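Local coordinates for putative epimerase (Burkholderia cenocepacia, PDB 4LW8), which probably catalyses an NAD(P)-dependent epimerisation or related reaction on a nucleotide sugar, apparently in the biosynthesis of lipopolysaccharide O-antigen, at residues Leu26-Ala35 against Pro56-Leu66; Thr114-Ser122 against Ala171-Ile180. All coordinates share one frame; numbering follows the deposited sequence.

Interaction 1: Leu26-Ala35 against Pro56-Leu66; sequences LTGFTGRYMA and PADPAFAQCTL
Leu-26 opens the contact by laying its backbone and its side chain against the chain that leads into strand 65-68. It belongs to the glycine-rich TGxxGxxG turn of the Rossmann fold, which in this family binds the dinucleotide and runs on into helix 29-40. Its O lies 3.2 Å from Phe-61 CE1, while its CD2 meets Leu-66 CD2 at 3.6 Å and also reaches Cys-64.

Thr-27 comes next and covers one face of the Phe-61 ring. With chi1 at 59°, OG1 sits between the backbone N and the carbonyl carbon, and CG2 is carried over the centre of the ring, 4.0 Å from its centroid, in a CH-pi contact. The same methyl touches the Pro-56 ring.

In the first turn of helix 29-40, Arg-32 crosses the Phe-61 side chain at about a right angle, its CB 3.6 Å from Phe-61 CZ, and its CG packs on Ala-60 CB at 3.9 Å. Its NH1 forms a salt bridge with Asp-58 OD2 at 2.6 Å, but the N-H points poorly (125°, weak) and the guanidinium and carboxylate planes stand 80° apart. Its NH2 is taken by Val-191 O. The other carboxylate oxygen is used locally, Asp-58 OD1 accepting from Ala-60 N at 3.0 Å in an Asx turn that helps to place the acid. Ala-35 ends the contact, its CB 4.2 Å from Cys-64 SG.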
ATOM      1  N   LEU A  26       6.633 -19.481  12.123  1.00 22.69           N
ATOM      2  CA  LEU A  26       7.821 -20.272  12.439  1.00 24.99           C
ATOM      3  C   LEU A  26       7.816 -21.673  11.814  1.00 32.90           C
ATOM      4  O   LEU A  26       8.878 -22.173  11.422  1.00 28.86           O
ATOM      5  CB  LEU A  26       7.972 -20.414  13.965  1.00 24.24           C
ATOM      6  CG  LEU A  26       9.108 -21.291  14.511  1.00 29.62           C
ATOM      7  CD1 LEU A  26      10.458 -20.895  13.919  1.00 28.71           C
ATOM      8  CD2 LEU A  26       9.163 -21.209  16.028  1.00 30.13           C
ATOM      9  N   THR A  27       6.648 -22.312  11.714  1.00 25.72           N
ATOM     10  CA  THR A  27       6.625 -23.700  11.233  1.00 29.03           C
ATOM     11  C   THR A  27       6.425 -23.798   9.712  1.00 25.57           C
ATOM     12  O   THR A  27       6.319 -24.881   9.168  1.00 27.20           O
ATOM     13  CB  THR A  27       5.539 -24.551  11.946  1.00 29.60           C
ATOM     14  OG1 THR A  27       4.244 -23.978  11.729  1.00 30.40           O
ATOM     15  CG2 THR A  27       5.821 -24.614  13.453  1.00 31.35           C
ATOM     16  N   GLY A  28       6.400 -22.666   9.015  1.00 25.36           N
ATOM     17  CA  GLY A  28       6.326 -22.731   7.563  1.00 28.40           C
ATOM     18  C   GLY A  28       7.678 -23.116   6.977  1.00 33.03           C
ATOM     19  O   GLY A  28       8.648 -23.350   7.712  1.00 28.27           O
ATOM     20  N   PHE A  29       7.743 -23.171   5.654  1.00 31.84           N
ATOM     21  CA  PHE A  29       8.959 -23.532   4.935  1.00 33.44           C
ATOM     22  C   PHE A  29      10.179 -22.703   5.353  1.00 29.06           C
ATOM     23  O   PHE A  29      11.178 -23.252   5.797  1.00 27.85           O
ATOM     24  CB  PHE A  29       8.721 -23.377   3.433  1.00 29.79           C
ATOM     25  CG  PHE A  29       9.978 -23.395   2.605  1.00 29.76           C
ATOM     26  CD1 PHE A  29      10.785 -24.522   2.567  1.00 32.00           C
ATOM     27  CD2 PHE A  29      10.322 -22.300   1.824  1.00 32.69           C
ATOM     28  CE1 PHE A  29      11.926 -24.543   1.799  1.00 33.22           C
ATOM     29  CE2 PHE A  29      11.456 -22.315   1.059  1.00 30.46           C
ATOM     30  CZ  PHE A  29      12.263 -23.438   1.042  1.00 31.88           C
ATOM     31  N   THR A  30      10.087 -21.388   5.235  1.00 27.33           N
ATOM     32  CA  THR A  30      11.209 -20.507   5.558  1.00 25.14           C
ATOM     33  C   THR A  30      11.525 -20.532   7.051  1.00 29.46           C
ATOM     34  O   THR A  30      12.689 -20.559   7.455  1.00 28.29           O
ATOM     35  CB  THR A  30      10.909 -19.066   5.120  1.00 24.14           C
ATOM     36  OG1 THR A  30      10.635 -19.056   3.709  1.00 24.83           O
ATOM     37  CG2 THR A  30      12.096 -18.160   5.407  1.00 27.28           C
ATOM     38  N   GLY A  31      10.475 -20.555   7.863  1.00 26.77           N
ATOM     39  CA  GLY A  31      10.616 -20.571   9.313  1.00 26.40           C
ATOM     40  C   GLY A  31      11.447 -21.729   9.837  1.00 26.64           C
ATOM     41  O   GLY A  31      12.215 -21.570  10.771  1.00 29.37           O
ATOM     42  N   ARG A  32      11.303 -22.897   9.230  1.00 28.41           N
ATOM     43  CA  ARG A  32      12.055 -24.071   9.673  1.00 32.84           C
ATOM     44  C   ARG A  32      13.563 -23.834   9.592  1.00 36.37           C
ATOM     45  O   ARG A  32      14.309 -24.227  10.481  1.00 39.85           O
ATOM     46  CB  ARG A  32      11.673 -25.303   8.856  1.00 38.10           C
ATOM     47  CG  ARG A  32      12.552 -26.503   9.161  1.00 43.04           C
ATOM     48  CD  ARG A  32      11.950 -27.800   8.674  1.00 49.86           C
ATOM     49  NE  ARG A  32      12.007 -27.918   7.222  1.00 50.14           N
ATOM     50  CZ  ARG A  32      12.122 -29.068   6.568  1.00 55.54           C
ATOM     51  NH1 ARG A  32      12.218 -30.215   7.235  1.00 57.65           N
ATOM     52  NH2 ARG A  32      12.158 -29.072   5.245  1.00 55.41           N
ATOM     53  N   TYR A  33      14.001 -23.223   8.499  1.00 31.19           N
ATOM     54  CA  TYR A  33      15.398 -22.858   8.320  1.00 31.16           C
ATOM     55  C   TYR A  33      15.813 -21.637   9.169  1.00 32.88           C
ATOM     56  O   TYR A  33      16.938 -21.577   9.649  1.00 29.76           O
ATOM     57  CB  TYR A  33      15.660 -22.618   6.838  1.00 28.29           C
ATOM     58  CG  TYR A  33      15.487 -23.898   6.052  1.00 29.92           C
ATOM     59  CD1 TYR A  33      16.505 -24.840   5.985  1.00 31.91           C
ATOM     60  CD2 TYR A  33      14.285 -24.187   5.418  1.00 29.78           C
ATOM     61  CE1 TYR A  33      16.341 -26.019   5.288  1.00 33.65           C
ATOM     62  CE2 TYR A  33      14.116 -25.361   4.703  1.00 31.60           C
ATOM     63  CZ  TYR A  33      15.148 -26.275   4.654  1.00 33.49           C
ATOM     64  OH  TYR A  33      14.993 -27.453   3.969  1.00 37.99           O
ATOM     65  N   MET A  34      14.912 -20.671   9.353  1.00 24.94           N
ATOM     66  CA  MET A  34      15.216 -19.502  10.180  1.00 24.83           C
ATOM     67  C   MET A  34      15.479 -19.947  11.616  1.00 29.86           C
ATOM     68  O   MET A  34      16.356 -19.416  12.312  1.00 29.63           O
ATOM     69  CB  MET A  34      14.066 -18.487  10.153  1.00 26.60           C
ATOM     70  CG  MET A  34      14.457 -17.109  10.685  1.00 27.31           C
ATOM     71  SD  MET A  34      15.640 -16.286   9.605  1.00 26.37           S
ATOM     72  CE  MET A  34      17.026 -16.037  10.726  1.00 29.90           C
ATOM     73  N   ALA A  35      14.716 -20.942  12.047  1.00 25.89           N
ATOM     74  CA  ALA A  35      14.864 -21.492  13.388  1.00 30.60           C
ATOM     75  C   ALA A  35      16.276 -22.054  13.601  1.00 38.63           C
ATOM     76  O   ALA A  35      16.943 -21.722  14.582  1.00 32.75           O
ATOM     77  CB  ALA A  35      13.810 -22.559  13.628  1.00 25.41           C
ATOM     78  N   PRO A  56       3.207 -29.515  14.663  1.00 69.25           N
ATOM     79  CA  PRO A  56       4.268 -29.933  13.734  1.00 65.22           C
ATOM     80  C   PRO A  56       5.017 -31.181  14.203  1.00 67.23           C
ATOM     81  O   PRO A  56       5.279 -31.338  15.401  1.00 68.33           O
ATOM     82  CB  PRO A  56       5.200 -28.717  13.697  1.00 62.12           C
ATOM     83  CG  PRO A  56       4.985 -28.055  14.996  1.00 58.85           C
ATOM     84  CD  PRO A  56       3.538 -28.249  15.341  1.00 61.52           C
ATOM     85  N   ALA A  57       5.348 -32.060  13.259  1.00 71.27           N
ATOM     86  CA  ALA A  57       6.052 -33.305  13.562  1.00 66.79           C
ATOM     87  C   ALA A  57       7.570 -33.178  13.397  1.00 64.50           C
ATOM     88  O   ALA A  57       8.337 -33.914  14.023  1.00 67.60           O
ATOM     89  CB  ALA A  57       5.524 -34.425  12.682  1.00 66.53           C
ATOM     90  N   ASP A  58       7.988 -32.239  12.550  1.00 66.85           N
ATOM     91  CA  ASP A  58       9.401 -32.005  12.240  1.00 61.02           C
ATOM     92  C   ASP A  58      10.271 -31.776  13.480  1.00 59.62           C
ATOM     93  O   ASP A  58       9.978 -30.909  14.298  1.00 63.88           O
ATOM     94  CB  ASP A  58       9.522 -30.813  11.296  1.00 53.01           C
ATOM     95  CG  ASP A  58      10.815 -30.819  10.505  1.00 53.81           C
ATOM     96  OD1 ASP A  58      11.904 -30.996  11.088  1.00 55.55           O
ATOM     97  OD2 ASP A  58      10.735 -30.655   9.277  1.00 58.51           O
ATOM     98  N   PRO A  59      11.361 -32.546  13.606  1.00 59.47           N
ATOM     99  CA  PRO A  59      12.288 -32.452  14.739  1.00 55.00           C
ATOM    100  C   PRO A  59      12.982 -31.102  14.850  1.00 52.71           C
ATOM    101  O   PRO A  59      13.559 -30.806  15.890  1.00 60.28           O
ATOM    102  CB  PRO A  59      13.318 -33.539  14.433  1.00 56.86           C
ATOM    103  CG  PRO A  59      12.594 -34.497  13.538  1.00 61.17           C
ATOM    104  CD  PRO A  59      11.741 -33.628  12.681  1.00 56.71           C
ATOM    105  N   ALA A  60      12.950 -30.310  13.784  1.00 52.56           N
ATOM    106  CA  ALA A  60      13.562 -28.989  13.798  1.00 51.06           C
ATOM    107  C   ALA A  60      12.887 -28.071  14.811  1.00 50.72           C
ATOM    108  O   ALA A  60      13.473 -27.076  15.250  1.00 47.28           O
ATOM    109  CB  ALA A  60      13.506 -28.368  12.410  1.00 44.31           C
ATOM    110  N   PHE A  61      11.653 -28.404  15.179  1.00 48.84           N
ATOM    111  CA  PHE A  61      10.878 -27.564  16.086  1.00 46.67           C
ATOM    112  C   PHE A  61      10.865 -28.099  17.518  1.00 52.15           C
ATOM    113  O   PHE A  61      10.143 -27.581  18.370  1.00 53.52           O
ATOM    114  CB  PHE A  61       9.456 -27.411  15.559  1.00 39.43           C
ATOM    115  CG  PHE A  61       9.400 -26.821  14.187  1.00 39.39           C
ATOM    116  CD1 PHE A  61       9.852 -25.537  13.958  1.00 41.45           C
ATOM    117  CD2 PHE A  61       8.938 -27.563  13.115  1.00 38.64           C
ATOM    118  CE1 PHE A  61       9.827 -25.000  12.693  1.00 33.16           C
ATOM    119  CE2 PHE A  61       8.911 -27.026  11.850  1.00 42.67           C
ATOM    120  CZ  PHE A  61       9.356 -25.745  11.641  1.00 38.86           C
ATOM    121  N   ALA A  62      11.673 -29.123  17.783  1.00 56.65           N
ATOM    122  CA  ALA A  62      11.648 -29.794  19.078  1.00 55.10           C
ATOM    123  C   ALA A  62      12.033 -28.837  20.210  1.00 52.81           C
ATOM    124  O   ALA A  62      11.513 -28.938  21.312  1.00 49.16           O
ATOM    125  CB  ALA A  62      12.568 -31.003  19.067  1.00 63.67           C
ATOM    126  N   GLN A  63      12.927 -27.896  19.936  1.00 51.35           N
ATOM    127  CA  GLN A  63      13.348 -26.951  20.964  1.00 41.72           C
ATOM    128  C   GLN A  63      12.743 -25.556  20.777  1.00 41.04           C
ATOM    129  O   GLN A  63      13.222 -24.584  21.352  1.00 39.58           O
ATOM    130  CB  GLN A  63      14.866 -26.858  20.988  1.00 42.66           C
ATOM    131  CG  GLN A  63      15.534 -28.143  21.438  1.00 57.39           C
ATOM    132  CD  GLN A  63      17.041 -28.039  21.464  1.00 72.40           C
ATOM    133  OE1 GLN A  63      17.676 -28.337  22.479  1.00 84.02           O
ATOM    134  NE2 GLN A  63      17.631 -27.626  20.340  1.00 75.66           N
ATOM    135  N   CYS A  64      11.698 -25.455  19.964  1.00 31.96           N
ATOM    136  CA  CYS A  64      11.025 -24.174  19.772  1.00 34.35           C
ATOM    137  C   CYS A  64       9.796 -24.060  20.658  1.00 38.30           C
ATOM    138  O   CYS A  64       9.100 -25.045  20.887  1.00 44.42           O
ATOM    139  CB  CYS A  64      10.631 -23.991  18.309  1.00 34.65           C
ATOM    140  SG  CYS A  64      12.049 -23.919  17.207  1.00 37.75           S
ATOM    141  N   THR A  65       9.541 -22.859  21.163  1.00 36.63           N
ATOM    142  CA  THR A  65       8.328 -22.598  21.920  1.00 26.47           C
ATOM    143  C   THR A  65       7.283 -22.057  20.932  1.00 31.75           C
ATOM    144  O   THR A  65       7.471 -20.994  20.353  1.00 31.24           O
ATOM    145  CB  THR A  65       8.569 -21.599  23.066  1.00 27.92           C
ATOM    146  OG1 THR A  65       9.549 -22.126  23.970  1.00 30.83           O
ATOM    147  CG2 THR A  65       7.274 -21.330  23.830  1.00 27.55           C
ATOM    148  N   LEU A  66       6.204 -22.812  20.725  1.00 28.96           N
ATOM    149  CA  LEU A  66       5.201 -22.495  19.708  1.00 29.41           C
ATOM    150  C   LEU A  66       3.939 -21.930  20.327  1.00 26.13           C
ATOM    151  O   LEU A  66       3.267 -22.612  21.093  1.00 28.95           O
ATOM    152  CB  LEU A  66       4.853 -23.752  18.901  1.00 28.33           C
ATOM    153  CG  LEU A  66       6.042 -24.468  18.262  1.00 33.30           C
ATOM    154  CD1 LEU A  66       5.576 -25.687  17.490  1.00 38.63           C
ATOM    155  CD2 LEU A  66       6.767 -23.523  17.347  1.00 30.87           C
TER

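Interaction 2: Thr114-Ser122 against Ala171-Ile180; sequences TRNLLAALS and AKLWADRLPI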
ATOM      1  N   THR A 114       0.703  -7.442  10.203  1.00 25.43           N
ATOM      2  CA  THR A 114       2.023  -6.866  10.478  1.00 21.13           C
ATOM      3  C   THR A 114       1.905  -5.701  11.465  1.00 22.37           C
ATOM      4  O   THR A 114       2.697  -5.569  12.387  1.00 24.73           O
ATOM      5  CB  THR A 114       2.689  -6.391   9.191  1.00 21.99           C
ATOM      6  OG1 THR A 114       2.820  -7.517   8.310  1.00 24.28           O
ATOM      7  CG2 THR A 114       4.071  -5.799   9.481  1.00 21.87           C
ATOM      8  N   ARG A 115       0.894  -4.862  11.277  1.00 21.87           N
ATOM      9  CA  ARG A 115       0.685  -3.759  12.195  1.00 24.16           C
ATOM     10  C   ARG A 115       0.421  -4.275  13.623  1.00 25.00           C
ATOM     11  O   ARG A 115       0.947  -3.718  14.599  1.00 26.76           O
ATOM     12  CB  ARG A 115      -0.467  -2.868  11.720  1.00 24.35           C
ATOM     13  CG  ARG A 115      -0.542  -1.538  12.465  1.00 19.96           C
ATOM     14  CD  ARG A 115      -1.803  -0.755  12.162  1.00 22.05           C
ATOM     15  NE  ARG A 115      -1.773   0.542  12.830  1.00 30.78           N
ATOM     16  CZ  ARG A 115      -2.088   0.736  14.108  1.00 34.66           C
ATOM     17  NH1 ARG A 115      -2.472  -0.283  14.863  1.00 33.01           N
ATOM     18  NH2 ARG A 115      -2.020   1.954  14.635  1.00 34.80           N
ATOM     19  N   ASN A 116      -0.370  -5.343  13.749  1.00 22.67           N
ATOM     20  CA  ASN A 116      -0.623  -5.921  15.067  1.00 26.26           C
ATOM     21  C   ASN A 116       0.649  -6.382  15.746  1.00 24.64           C
ATOM     22  O   ASN A 116       0.816  -6.184  16.951  1.00 26.47           O
ATOM     23  CB  ASN A 116      -1.589  -7.092  14.978  1.00 23.83           C
ATOM     24  CG  ASN A 116      -2.987  -6.660  14.625  1.00 28.56           C
ATOM     25  OD1 ASN A 116      -3.332  -5.491  14.747  1.00 28.89           O
ATOM     26  ND2 ASN A 116      -3.807  -7.607  14.207  1.00 27.16           N
ATOM     27  N   LEU A 117       1.541  -6.992  14.971  1.00 20.66           N
ATOM     28  CA  LEU A 117       2.843  -7.416  15.488  1.00 24.92           C
ATOM     29  C   LEU A 117       3.666  -6.225  15.994  1.00 27.99           C
ATOM     30  O   LEU A 117       4.229  -6.280  17.085  1.00 25.99           O
ATOM     31  CB  LEU A 117       3.640  -8.168  14.416  1.00 21.53           C
ATOM     32  CG  LEU A 117       5.110  -8.442  14.761  1.00 22.91           C
ATOM     33  CD1 LEU A 117       5.244  -9.402  15.970  1.00 20.71           C
ATOM     34  CD2 LEU A 117       5.860  -8.994  13.534  1.00 20.92           C
ATOM     35  N   LEU A 118       3.754  -5.163  15.187  1.00 27.95           N
ATOM     36  CA  LEU A 118       4.546  -3.991  15.555  1.00 21.54           C
ATOM     37  C   LEU A 118       3.969  -3.321  16.797  1.00 25.60           C
ATOM     38  O   LEU A 118       4.718  -2.930  17.692  1.00 27.14           O
ATOM     39  CB  LEU A 118       4.628  -2.992  14.374  1.00 21.31           C
ATOM     40  CG  LEU A 118       5.307  -3.566  13.120  1.00 24.91           C
ATOM     41  CD1 LEU A 118       5.254  -2.592  11.966  1.00 26.62           C
ATOM     42  CD2 LEU A 118       6.767  -3.977  13.389  1.00 20.55           C
ATOM     43  N   ALA A 119       2.640  -3.207  16.872  1.00 24.35           N
ATOM     44  CA  ALA A 119       1.999  -2.625  18.055  1.00 29.22           C
ATOM     45  C   ALA A 119       2.306  -3.435  19.316  1.00 23.34           C
ATOM     46  O   ALA A 119       2.529  -2.868  20.396  1.00 26.14           O
ATOM     47  CB  ALA A 119       0.472  -2.512  17.852  1.00 20.85           C
ATOM     48  N   ALA A 120       2.299  -4.759  19.179  1.00 23.22           N
ATOM     49  CA  ALA A 120       2.612  -5.657  20.289  1.00 29.54           C
ATOM     50  C   ALA A 120       4.054  -5.458  20.776  1.00 28.32           C
ATOM     51  O   ALA A 120       4.309  -5.392  21.978  1.00 25.85           O
ATOM     52  CB  ALA A 120       2.382  -7.109  19.877  1.00 28.02           C
ATOM     53  N   LEU A 121       4.992  -5.360  19.840  1.00 21.55           N
ATOM     54  CA  LEU A 121       6.398  -5.191  20.209  1.00 30.40           C
ATOM     55  C   LEU A 121       6.638  -3.815  20.826  1.00 27.27           C
ATOM     56  O   LEU A 121       7.360  -3.669  21.816  1.00 26.56           O
ATOM     57  CB  LEU A 121       7.298  -5.399  18.990  1.00 24.11           C
ATOM     58  CG  LEU A 121       7.176  -6.786  18.332  1.00 23.58           C
ATOM     59  CD1 LEU A 121       7.906  -6.805  17.000  1.00 25.47           C
ATOM     60  CD2 LEU A 121       7.767  -7.834  19.274  1.00 21.45           C
ATOM     61  N   SER A 122       5.982  -2.812  20.261  1.00 28.60           N
ATOM     62  CA  SER A 122       6.178  -1.431  20.682  1.00 30.44           C
ATOM     63  C   SER A 122       5.692  -1.218  22.117  1.00 33.46           C
ATOM     64  O   SER A 122       6.176  -0.342  22.833  1.00 29.89           O
ATOM     65  CB  SER A 122       5.456  -0.490  19.704  1.00 31.90           C
ATOM     66  OG  SER A 122       5.693   0.868  20.025  1.00 45.14           O
ATOM     67  N   ALA A 171       4.701  -0.309   8.053  1.00 21.79           N
ATOM     68  CA  ALA A 171       5.703  -0.610   9.074  1.00 21.69           C
ATOM     69  C   ALA A 171       6.596   0.591   9.410  1.00 24.25           C
ATOM     70  O   ALA A 171       6.997   0.782  10.555  1.00 23.18           O
ATOM     71  CB  ALA A 171       6.553  -1.798   8.639  1.00 15.96           C
ATOM     72  N   LYS A 172       6.923   1.393   8.406  1.00 25.64           N
ATOM     73  CA  LYS A 172       7.780   2.544   8.631  1.00 28.56           C
ATOM     74  C   LYS A 172       7.134   3.567   9.555  1.00 28.54           C
ATOM     75  O   LYS A 172       7.828   4.429  10.077  1.00 25.74           O
ATOM     76  CB  LYS A 172       8.173   3.184   7.295  1.00 25.91           C
ATOM     77  CG  LYS A 172       9.086   2.274   6.470  1.00 26.69           C
ATOM     78  CD  LYS A 172       9.549   2.939   5.165  1.00 32.58           C
ATOM     79  CE  LYS A 172      10.646   2.101   4.505  1.00 38.45           C
ATOM     80  NZ  LYS A 172      11.223   2.718   3.286  1.00 43.73           N
ATOM     81  N   LEU A 173       5.817   3.481   9.764  1.00 24.13           N
ATOM     82  CA  LEU A 173       5.164   4.377  10.725  1.00 27.16           C
ATOM     83  C   LEU A 173       5.640   4.086  12.156  1.00 24.34           C
ATOM     84  O   LEU A 173       5.490   4.914  13.033  1.00 26.10           O
ATOM     85  CB  LEU A 173       3.635   4.259  10.651  1.00 22.78           C
ATOM     86  CG  LEU A 173       3.007   4.470   9.264  1.00 25.18           C
ATOM     87  CD1 LEU A 173       1.497   4.285   9.309  1.00 20.39           C
ATOM     88  CD2 LEU A 173       3.354   5.859   8.712  1.00 25.34           C
ATOM     89  N   TRP A 174       6.224   2.914  12.371  1.00 25.71           N
ATOM     90  CA  TRP A 174       6.683   2.496  13.698  1.00 25.05           C
ATOM     91  C   TRP A 174       8.188   2.719  13.906  1.00 28.90           C
ATOM     92  O   TRP A 174       8.739   2.305  14.923  1.00 27.74           O
ATOM     93  CB  TRP A 174       6.321   1.013  13.914  1.00 22.68           C
ATOM     94  CG  TRP A 174       4.833   0.823  13.917  1.00 27.74           C
ATOM     95  CD1 TRP A 174       4.012   0.665  12.823  1.00 24.23           C
ATOM     96  CD2 TRP A 174       3.977   0.825  15.062  1.00 24.43           C
ATOM     97  NE1 TRP A 174       2.706   0.554  13.227  1.00 27.07           N
ATOM     98  CE2 TRP A 174       2.653   0.648  14.596  1.00 24.92           C
ATOM     99  CE3 TRP A 174       4.201   0.939  16.445  1.00 21.90           C
ATOM    100  CZ2 TRP A 174       1.558   0.590  15.460  1.00 23.78           C
ATOM    101  CZ3 TRP A 174       3.105   0.893  17.306  1.00 20.93           C
ATOM    102  CH2 TRP A 174       1.804   0.717  16.809  1.00 31.57           C
ATOM    103  N   ALA A 175       8.840   3.394  12.957  1.00 24.48           N
ATOM    104  CA  ALA A 175      10.293   3.525  12.967  1.00 29.02           C
ATOM    105  C   ALA A 175      10.801   4.293  14.188  1.00 32.22           C
ATOM    106  O   ALA A 175      11.932   4.094  14.615  1.00 31.68           O
ATOM    107  CB  ALA A 175      10.783   4.204  11.689  1.00 32.16           C
ATOM    108  N   ASP A 176       9.970   5.163  14.752  1.00 32.47           N
ATOM    109  CA  ASP A 176      10.376   5.932  15.934  1.00 31.51           C
ATOM    110  C   ASP A 176      10.346   5.071  17.202  1.00 33.07           C
ATOM    111  O   ASP A 176      10.860   5.470  18.246  1.00 39.52           O
ATOM    112  CB  ASP A 176       9.477   7.167  16.114  1.00 31.70           C
ATOM    113  CG  ASP A 176       7.981   6.810  16.154  1.00 49.09           C
ATOM    114  OD1 ASP A 176       7.592   5.760  15.581  1.00 44.57           O
ATOM    115  OD2 ASP A 176       7.195   7.577  16.761  1.00 51.57           O
ATOM    116  N   ARG A 177       9.736   3.894  17.112  1.00 32.78           N
ATOM    117  CA  ARG A 177       9.551   3.046  18.287  1.00 33.42           C
ATOM    118  C   ARG A 177      10.321   1.732  18.201  1.00 33.02           C
ATOM    119  O   ARG A 177      10.647   1.138  19.224  1.00 30.42           O
ATOM    120  CB  ARG A 177       8.054   2.777  18.505  1.00 30.87           C
ATOM    121  CG  ARG A 177       7.339   3.946  19.215  1.00 39.59           C
ATOM    122  CD  ARG A 177       5.844   3.992  18.902  1.00 41.03           C
ATOM    123  NE  ARG A 177       5.573   4.417  17.528  1.00 46.74           N
ATOM    124  CZ  ARG A 177       4.354   4.594  17.023  1.00 46.27           C
ATOM    125  NH1 ARG A 177       3.282   4.364  17.775  1.00 42.40           N
ATOM    126  NH2 ARG A 177       4.204   4.994  15.764  1.00 39.42           N
ATOM    127  N   LEU A 178      10.638   1.293  16.985  1.00 29.04           N
ATOM    128  CA  LEU A 178      11.257  -0.018  16.790  1.00 32.99           C
ATOM    129  C   LEU A 178      12.365   0.023  15.740  1.00 27.22           C
ATOM    130  O   LEU A 178      12.251   0.739  14.750  1.00 30.50           O
ATOM    131  CB  LEU A 178      10.199  -1.058  16.381  1.00 24.38           C
ATOM    132  CG  LEU A 178       9.048  -1.438  17.332  1.00 24.20           C
ATOM    133  CD1 LEU A 178       8.005  -2.282  16.563  1.00 19.49           C
ATOM    134  CD2 LEU A 178       9.568  -2.225  18.520  1.00 23.27           C
ATOM    135  N   PRO A 179      13.430  -0.768  15.944  1.00 28.77           N
ATOM    136  CA  PRO A 179      14.499  -0.899  14.942  1.00 27.84           C
ATOM    137  C   PRO A 179      14.107  -1.883  13.845  1.00 29.19           C
ATOM    138  O   PRO A 179      14.240  -3.095  14.016  1.00 30.93           O
ATOM    139  CB  PRO A 179      15.676  -1.420  15.750  1.00 25.55           C
ATOM    140  CG  PRO A 179      15.038  -2.193  16.875  1.00 28.55           C
ATOM    141  CD  PRO A 179      13.736  -1.507  17.183  1.00 31.69           C
ATOM    142  N   ILE A 180      13.641  -1.354  12.722  1.00 24.98           N
ATOM    143  CA  ILE A 180      12.973  -2.176  11.713  1.00 23.63           C
ATOM    144  C   ILE A 180      13.818  -2.305  10.457  1.00 27.94           C
ATOM    145  O   ILE A 180      14.231  -1.306   9.873  1.00 26.17           O
ATOM    146  CB  ILE A 180      11.583  -1.591  11.342  1.00 27.80           C
ATOM    147  CG1 ILE A 180      10.657  -1.651  12.559  1.00 28.80           C
ATOM    148  CG2 ILE A 180      10.949  -2.351  10.137  1.00 18.73           C
ATOM    149  CD1 ILE A 180       9.351  -0.869  12.399  1.00 22.43           C
TER
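The indole of Trp-174 lies flat against one side of helix 103-122, and four residues of that helix touch it. Leu-118 CB sits over one face, 3.9 Å from the centroid of the five-membered ring of Trp-174, as a CH-pi contact. Further along the six-membered ring, Ala-119 CB reaches Trp-174 CH2 at 3.6 Å, and Ser-122 CB is equally close to Trp-174 CZ3. Arg-115 meets the rim instead. Its chain, extended from CG to NE, carries the guanidinium to the indole edge, and a final twist (chi4 -81°) sets one face over Trp-174 CZ2, 3.9 Å from Arg-115 CZ, with the two planes 74° apart.

Leu-118 also wedges between the residues flanking the tryptophan. Its CD1 approaches Ala-171 CA at 3.5 Å, and its CD2 packs on Leu-178 CD1 at 3.8 Å and, more distantly, on Ile-180.

The second shell fixes the turn that carries the indole. Arg-177 lies over the opposite face of Trp-174, its guanidinium held by a salt bridge from NE to Asp-176 OD1 (3.1 Å) and, weakly, by Leu-173 O; its CD is 3.3 Å from Ser-122 OG. Trp-174 O accepts from the backbone N of both Arg-177 and Leu-178, which folds the chain back toward strand 180-189. Farther out, Val-131 backs Leu-118 and Leu-121, Leu-133 of the same strand touches Ala-171 and Ile-180, and Arg-115 NE makes a salt bridge with Asp-159 of the second subunit, consistent with the helical dimer interface common in extended short-chain dehydrogenases.

The join is largely apolar, with one guanidinium at the indole edge and another over its second face; each pairs with an aspartate, which probably tempers their mutual repulsion.

How the interactions relate
From the N terminus, the chain leaves strand 20-24, passes through helix 29-40 and strand 44-49, and returns along the 56-66 segment. Interaction 1 closes that excursion and ties the first beta-alpha-beta crossover to the approach to edge strand 65-68. Interaction 2 opens only afterwards, at helix 103-122, and closes a longer loop that takes in strand 130-134 and helix 159-172 before strand 180-189 begins. The two loops follow in series, neither nested nor crossed. The centres of interactions 1 and 2 lie about 24 Å apart, and the nearest atoms of interactions 1 and 2 about 11 Å, without touching. They thus secure separate parts of one Rossmann sheet, interaction 2 on the side that faces the second subunit.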